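Local coordinates for protein mini spindles (Drosophila melanogaster, PDB 5VJC) that belongs to the TOG-domain family and probably binds tubulin through a HEAT-repeat array to promote microtubule dynamics and mitotic spindle formation, at residues V176-L180 with C191-L195; F169-F173 with Y202-P208. All blocks are in the same frame, centred on the assembly; numbering follows the deposited sequence.

Contact 1 of 2, residues V176-L180 with C191-L195; sequences VMEGL and CLDEL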
loop_
_atom_site.group_PDB
_atom_site.type_symbol
_atom_site.label_atom_id
_atom_site.label_comp_id
_atom_site.label_asym_id
_atom_site.label_seq_id
_atom_site.Cartn_x
_atom_site.Cartn_y
_atom_site.Cartn_z
ATOM N N VAL A 176 -6.556 -2.549 -3.107
ATOM C CA VAL A 176 -7.287 -1.299 -3.203
ATOM C C VAL A 176 -8.780 -1.524 -3.044
ATOM O O VAL A 176 -9.448 -0.750 -2.330
ATOM C CB VAL A 176 -7.029 -0.578 -4.541
ATOM C CG1 VAL A 176 -7.916 0.695 -4.615
ATOM C CG2 VAL A 176 -5.559 -0.208 -4.624
ATOM N N MET A 177 -9.292 -2.573 -3.700
ATOM C CA MET A 177 -10.698 -2.978 -3.563
ATOM C C MET A 177 -11.135 -3.134 -2.079
ATOM O O MET A 177 -12.274 -2.817 -1.722
ATOM C CB MET A 177 -10.959 -4.300 -4.309
ATOM C CG MET A 177 -11.118 -4.168 -5.838
ATOM S SD MET A 177 -12.506 -3.090 -6.343
ATOM C CE MET A 177 -13.906 -4.036 -5.752
ATOM N N GLU A 178 -10.234 -3.616 -1.227
ATOM C CA GLU A 178 -10.566 -3.830 0.195
ATOM C C GLU A 178 -10.873 -2.523 0.873
ATOM O O GLU A 178 -11.645 -2.480 1.832
ATOM C CB GLU A 178 -9.428 -4.528 0.939
ATOM C CG GLU A 178 -9.254 -5.978 0.572
ATOM C CD GLU A 178 -10.545 -6.772 0.745
ATOM O OE1 GLU A 178 -11.145 -6.712 1.844
ATOM O OE2 GLU A 178 -10.972 -7.437 -0.230
ATOM N N GLY A 179 -10.290 -1.447 0.341
ATOM C CA GLY A 179 -10.476 -0.114 0.874
ATOM C C GLY A 179 -11.903 0.383 0.757
ATOM O O GLY A 179 -12.282 1.303 1.466
ATOM N N LEU A 180 -12.710 -0.223 -0.113
ATOM C CA LEU A 180 -14.111 0.192 -0.209
ATOM C C LEU A 180 -14.905 -0.156 1.062
ATOM O O LEU A 180 -15.989 0.375 1.274
ATOM C CB LEU A 180 -14.801 -0.439 -1.429
ATOM C CG LEU A 180 -14.167 -0.226 -2.806
ATOM C CD1 LEU A 180 -15.104 -0.711 -3.874
ATOM C CD2 LEU A 180 -13.793 1.235 -3.032
ATOM N N CYS A 191 -9.604 5.361 -2.472
ATOM C CA CYS A 191 -9.478 4.042 -3.077
ATOM C C CYS A 191 -10.269 3.985 -4.377
ATOM O O CYS A 191 -9.784 3.447 -5.370
ATOM C CB CYS A 191 -9.920 2.934 -2.109
ATOM S SG CYS A 191 -8.685 2.596 -0.809
ATOM N N LEU A 192 -11.468 4.566 -4.396
ATOM C CA LEU A 192 -12.226 4.625 -5.655
ATOM C C LEU A 192 -11.468 5.353 -6.783
ATOM O O LEU A 192 -11.385 4.836 -7.898
ATOM C CB LEU A 192 -13.584 5.286 -5.427
ATOM C CG LEU A 192 -14.611 4.393 -4.725
ATOM C CD1 LEU A 192 -15.747 5.236 -4.088
ATOM C CD2 LEU A 192 -15.155 3.329 -5.684
ATOM N N ASP A 193 -10.906 6.528 -6.490
ATOM C CA ASP A 193 -10.059 7.252 -7.448
ATOM C C ASP A 193 -8.853 6.402 -7.909
ATOM O O ASP A 193 -8.448 6.454 -9.072
ATOM C CB ASP A 193 -9.549 8.580 -6.845
ATOM C CG ASP A 193 -10.655 9.635 -6.688
ATOM O OD1 ASP A 193 -11.773 9.432 -7.201
ATOM O OD2 ASP A 193 -10.395 10.674 -6.042
ATOM N N GLU A 194 -8.273 5.625 -7.004
ATOM C CA GLU A 194 -7.157 4.771 -7.386
ATOM C C GLU A 194 -7.630 3.650 -8.308
ATOM O O GLU A 194 -6.956 3.314 -9.287
ATOM C CB GLU A 194 -6.455 4.209 -6.139
ATOM C CG GLU A 194 -5.038 3.686 -6.437
ATOM C CD GLU A 194 -4.083 4.782 -6.923
ATOM O OE1 GLU A 194 -4.397 5.992 -6.790
ATOM O OE2 GLU A 194 -2.989 4.437 -7.404
ATOM N N LEU A 195 -8.801 3.083 -8.026
ATOM C CA LEU A 195 -9.348 2.067 -8.911
ATOM C C LEU A 195 -9.516 2.634 -10.326
ATOM O O LEU A 195 -9.213 1.961 -11.313
ATOM C CB LEU A 195 -10.679 1.528 -8.378
ATOM C CG LEU A 195 -10.565 0.726 -7.060
ATOM C CD1 LEU A 195 -11.919 0.539 -6.367
ATOM C CD2 LEU A 195 -9.865 -0.640 -7.280
#
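The carbonyl O of Cys191, which takes the N-H of Leu195 at 2.9 Å, also has CG1 of Val176 against it at 3.4 Å. CG1 carries most of what Val176 gives to the contact. It lies anti to the backbone N (chi1 176°), which aims it at the facing helix. It also meets Leu195 CD2 at 3.6 Å, and the two side chains run alongside each other, pointing opposite ways. Leu195 is shared. Its two methyls face the sulfur of Met177, with SD to CD1 at 3.7 Å, and the Met177 side chain lies nearly perpendicular to that of Leu195. A bend at chi2 (-60°) folds the Met177 chain back and brings its sulfur to Leu195, although CB points away. Leu180 leads with CD2, which touches Leu192 CD2 at 3.6 Å and Leu195 CD1 at 3.9 Å. The absence of a side chain at Gly179 lets the Cys191 sulfur come close, with SG to Gly179 CA at 3.7 Å. The contact joins helices 169-178 and 185-202, which follow each other in the chain and run roughly antiparallel within the HEAT-repeat array. Glu194 adds its CB, while its carboxylate forms a salt bridge with Arg161. No hydrogen bond crosses between the two segments, so their fit depends on apolar shape and burial.

Contact 2 of 2, residues F169-F173 with Y202-P208; sequences FVKVF and YGMNICP
The rings of Phe169 and Tyr202 form an offset stack, with centroids 4.2 Å apart and planes at 19°. CD1 of Tyr202 lies over the middle of the Phe169 ring. On the tyrosine, CG of Phe169 lies over the face but displaced toward the rim. The closest atoms are Phe169 CD2 and Tyr202 CE1, at 3.3 Å. Phe169 CB makes a CH-pi contact over the face of the Tyr202 ring, 3.9 Å from its centroid. The less usual rotamer of Phe169 explains this: CG sits between the backbone N and the carbonyl carbon (chi1 53°), and the ring turns toward Tyr202. Ile206 comes to the edge of the Phe169 ring, its CD1 meeting Phe169 CD1 at 3.5 Å. The second segment is the connection between helices 185-202 and 209-217 of the HEAT-repeat array. Gly203 leaves helical geometry with positive phi, a short 3-10 turn follows, and Pro208 takes the N-cap position of the next helix. Ile206 lies in that turn and reaches both phenylalanines of helix 169-178. Phe173 holds CG anti to the backbone N (chi1 -176°), which swings its ring against the Ile206 carbonyl. Its CB packs on Ile206 CG1 at 3.7 Å. The Ile206 carbonyl O stands over the centre of the Phe173 ring, 3.2 Å from CD2, as a contact and not a hydrogen bond. SG of Cys207 approaches the Phe173 ring obliquely, 3.8 Å from CZ, in a sulfur-aromatic contact. Ile199 of helix 185-202 touches both Phe173 and Cys207.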
loop_
_atom_site.group_PDB
_atom_site.type_symbol
_atom_site.label_atom_id
_atom_site.label_comp_id
_atom_site.label_asym_id
_atom_site.label_seq_id
_atom_site.Cartn_x
_atom_site.Cartn_y
_atom_site.Cartn_z
ATOM N N PHE A 169 0.019 -6.337 -10.500
ATOM C CA PHE A 169 -0.951 -5.255 -10.481
ATOM C C PHE A 169 -2.328 -5.816 -10.163
ATOM O O PHE A 169 -3.107 -5.141 -9.516
ATOM C CB PHE A 169 -0.955 -4.430 -11.804
ATOM C CG PHE A 169 -1.128 -5.242 -13.072
ATOM C CD1 PHE A 169 -2.397 -5.579 -13.536
ATOM C CD2 PHE A 169 -0.026 -5.600 -13.833
ATOM C CE1 PHE A 169 -2.564 -6.308 -14.714
ATOM C CE2 PHE A 169 -0.178 -6.334 -15.020
ATOM C CZ PHE A 169 -1.450 -6.686 -15.460
ATOM N N VAL A 170 -2.597 -7.078 -10.508
ATOM C CA VAL A 170 -3.891 -7.650 -10.138
ATOM C C VAL A 170 -4.011 -7.753 -8.597
ATOM O O VAL A 170 -5.069 -7.464 -8.024
ATOM C CB VAL A 170 -4.125 -9.025 -10.802
ATOM C CG1 VAL A 170 -5.222 -9.791 -10.098
ATOM C CG2 VAL A 170 -4.456 -8.861 -12.283
ATOM N N LYS A 171 -2.914 -8.089 -7.924
ATOM C CA LYS A 171 -2.938 -8.174 -6.460
ATOM C C LYS A 171 -3.132 -6.795 -5.828
ATOM O O LYS A 171 -3.893 -6.652 -4.881
ATOM C CB LYS A 171 -1.667 -8.828 -5.934
ATOM C CG LYS A 171 -1.528 -10.281 -6.354
ATOM C CD LYS A 171 -0.348 -10.948 -5.684
ATOM C CE LYS A 171 -0.383 -12.465 -5.903
ATOM N NZ LYS A 171 -1.638 -13.048 -5.334
ATOM N N VAL A 172 -2.469 -5.775 -6.369
ATOM C CA VAL A 172 -2.647 -4.411 -5.872
ATOM C C VAL A 172 -4.089 -3.951 -6.062
ATOM O O VAL A 172 -4.688 -3.348 -5.150
ATOM C CB VAL A 172 -1.685 -3.432 -6.558
ATOM C CG1 VAL A 172 -1.983 -1.984 -6.123
ATOM C CG2 VAL A 172 -0.235 -3.808 -6.218
ATOM N N PHE A 173 -4.653 -4.247 -7.235
ATOM C CA PHE A 173 -6.049 -3.933 -7.500
ATOM C C PHE A 173 -6.929 -4.513 -6.392
ATOM O O PHE A 173 -7.788 -3.808 -5.862
ATOM C CB PHE A 173 -6.506 -4.455 -8.872
ATOM C CG PHE A 173 -7.923 -4.054 -9.232
ATOM C CD1 PHE A 173 -8.175 -2.856 -9.885
ATOM C CD2 PHE A 173 -8.991 -4.871 -8.913
ATOM C CE1 PHE A 173 -9.468 -2.488 -10.224
ATOM C CE2 PHE A 173 -10.286 -4.495 -9.225
ATOM C CZ PHE A 173 -10.524 -3.312 -9.874
ATOM N N TYR A 202 -4.547 -0.143 -16.903
ATOM C CA TYR A 202 -4.377 -1.548 -17.204
ATOM C C TYR A 202 -5.528 -2.083 -18.047
ATOM O O TYR A 202 -5.468 -3.200 -18.540
ATOM C CB TYR A 202 -4.240 -2.346 -15.908
ATOM C CG TYR A 202 -2.923 -2.076 -15.214
ATOM C CD1 TYR A 202 -1.771 -2.752 -15.592
ATOM C CD2 TYR A 202 -2.822 -1.127 -14.205
ATOM C CE1 TYR A 202 -0.546 -2.495 -14.977
ATOM C CE2 TYR A 202 -1.605 -0.870 -13.576
ATOM C CZ TYR A 202 -0.474 -1.567 -13.962
ATOM O OH TYR A 202 0.740 -1.316 -13.360
ATOM N N GLY A 203 -6.577 -1.281 -18.196
ATOM C CA GLY A 203 -7.773 -1.727 -18.894
ATOM C C GLY A 203 -8.580 -2.739 -18.097
ATOM O O GLY A 203 -8.232 -3.088 -16.957
ATOM N N MET A 204 -9.664 -3.228 -18.697
ATOM C CA MET A 204 -10.609 -4.064 -17.965
ATOM C C MET A 204 -10.082 -5.425 -17.576
ATOM O O MET A 204 -10.745 -6.116 -16.802
ATOM C CB MET A 204 -11.900 -4.242 -18.762
ATOM C CG MET A 204 -12.669 -2.950 -18.946
ATOM S SD MET A 204 -13.235 -2.243 -17.381
ATOM C CE MET A 204 -13.999 -3.697 -16.646
ATOM N N ASN A 205 -8.912 -5.831 -18.082
ATOM C CA ASN A 205 -8.318 -7.077 -17.613
ATOM C C ASN A 205 -8.107 -7.057 -16.089
ATOM O O ASN A 205 -8.078 -8.106 -15.448
ATOM C CB ASN A 205 -6.971 -7.359 -18.297
ATOM C CG ASN A 205 -7.125 -7.861 -19.731
ATOM O OD1 ASN A 205 -8.217 -7.837 -20.303
ATOM N ND2 ASN A 205 -6.019 -8.308 -20.321
ATOM N N ILE A 206 -7.942 -5.867 -15.522
ATOM C CA ILE A 206 -7.627 -5.746 -14.092
ATOM C C ILE A 206 -8.893 -5.706 -13.247
ATOM O O ILE A 206 -8.850 -5.785 -12.008
ATOM C CB ILE A 206 -6.790 -4.487 -13.816
ATOM C CG1 ILE A 206 -5.965 -4.657 -12.538
ATOM C CG2 ILE A 206 -7.677 -3.238 -13.759
ATOM C CD1 ILE A 206 -4.973 -3.527 -12.303
ATOM N N CYS A 207 -10.032 -5.586 -13.916
ATOM C CA CYS A 207 -11.266 -5.317 -13.201
ATOM C C CYS A 207 -12.359 -6.308 -13.559
ATOM O O CYS A 207 -13.059 -6.115 -14.545
ATOM C CB CYS A 207 -11.723 -3.890 -13.501
ATOM S SG CYS A 207 -13.191 -3.371 -12.619
ATOM N N PRO A 208 -12.513 -7.380 -12.765
ATOM C CA PRO A 208 -13.581 -8.330 -13.103
ATOM C C PRO A 208 -14.985 -7.758 -12.854
ATOM O O PRO A 208 -15.140 -6.701 -12.229
ATOM C CB PRO A 208 -13.289 -9.526 -12.188
ATOM C CG PRO A 208 -12.485 -8.972 -11.076
ATOM C CD PRO A 208 -11.671 -7.862 -11.659
#

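How the contacts relate
Both contacts use helix 169-178, contact 1 over its later part and the residues that follow, and contact 2 at its start. The segments of contact 1 lie along the chain inside the loop that contact 2 closes. Contact 1 is buried, nearer the centre of the chain, and is made of aliphatic and sulfur-containing side chains between two helices. Contact 2 is only partly buried, lies farther out, and sets aromatic rings against a turn between helices. Neither has a hydrogen bond across its segments. They meet where Leu195 CD2 touches Phe173 CE1 at 3.5 Å, which makes the apolar packing continuous from one to the other.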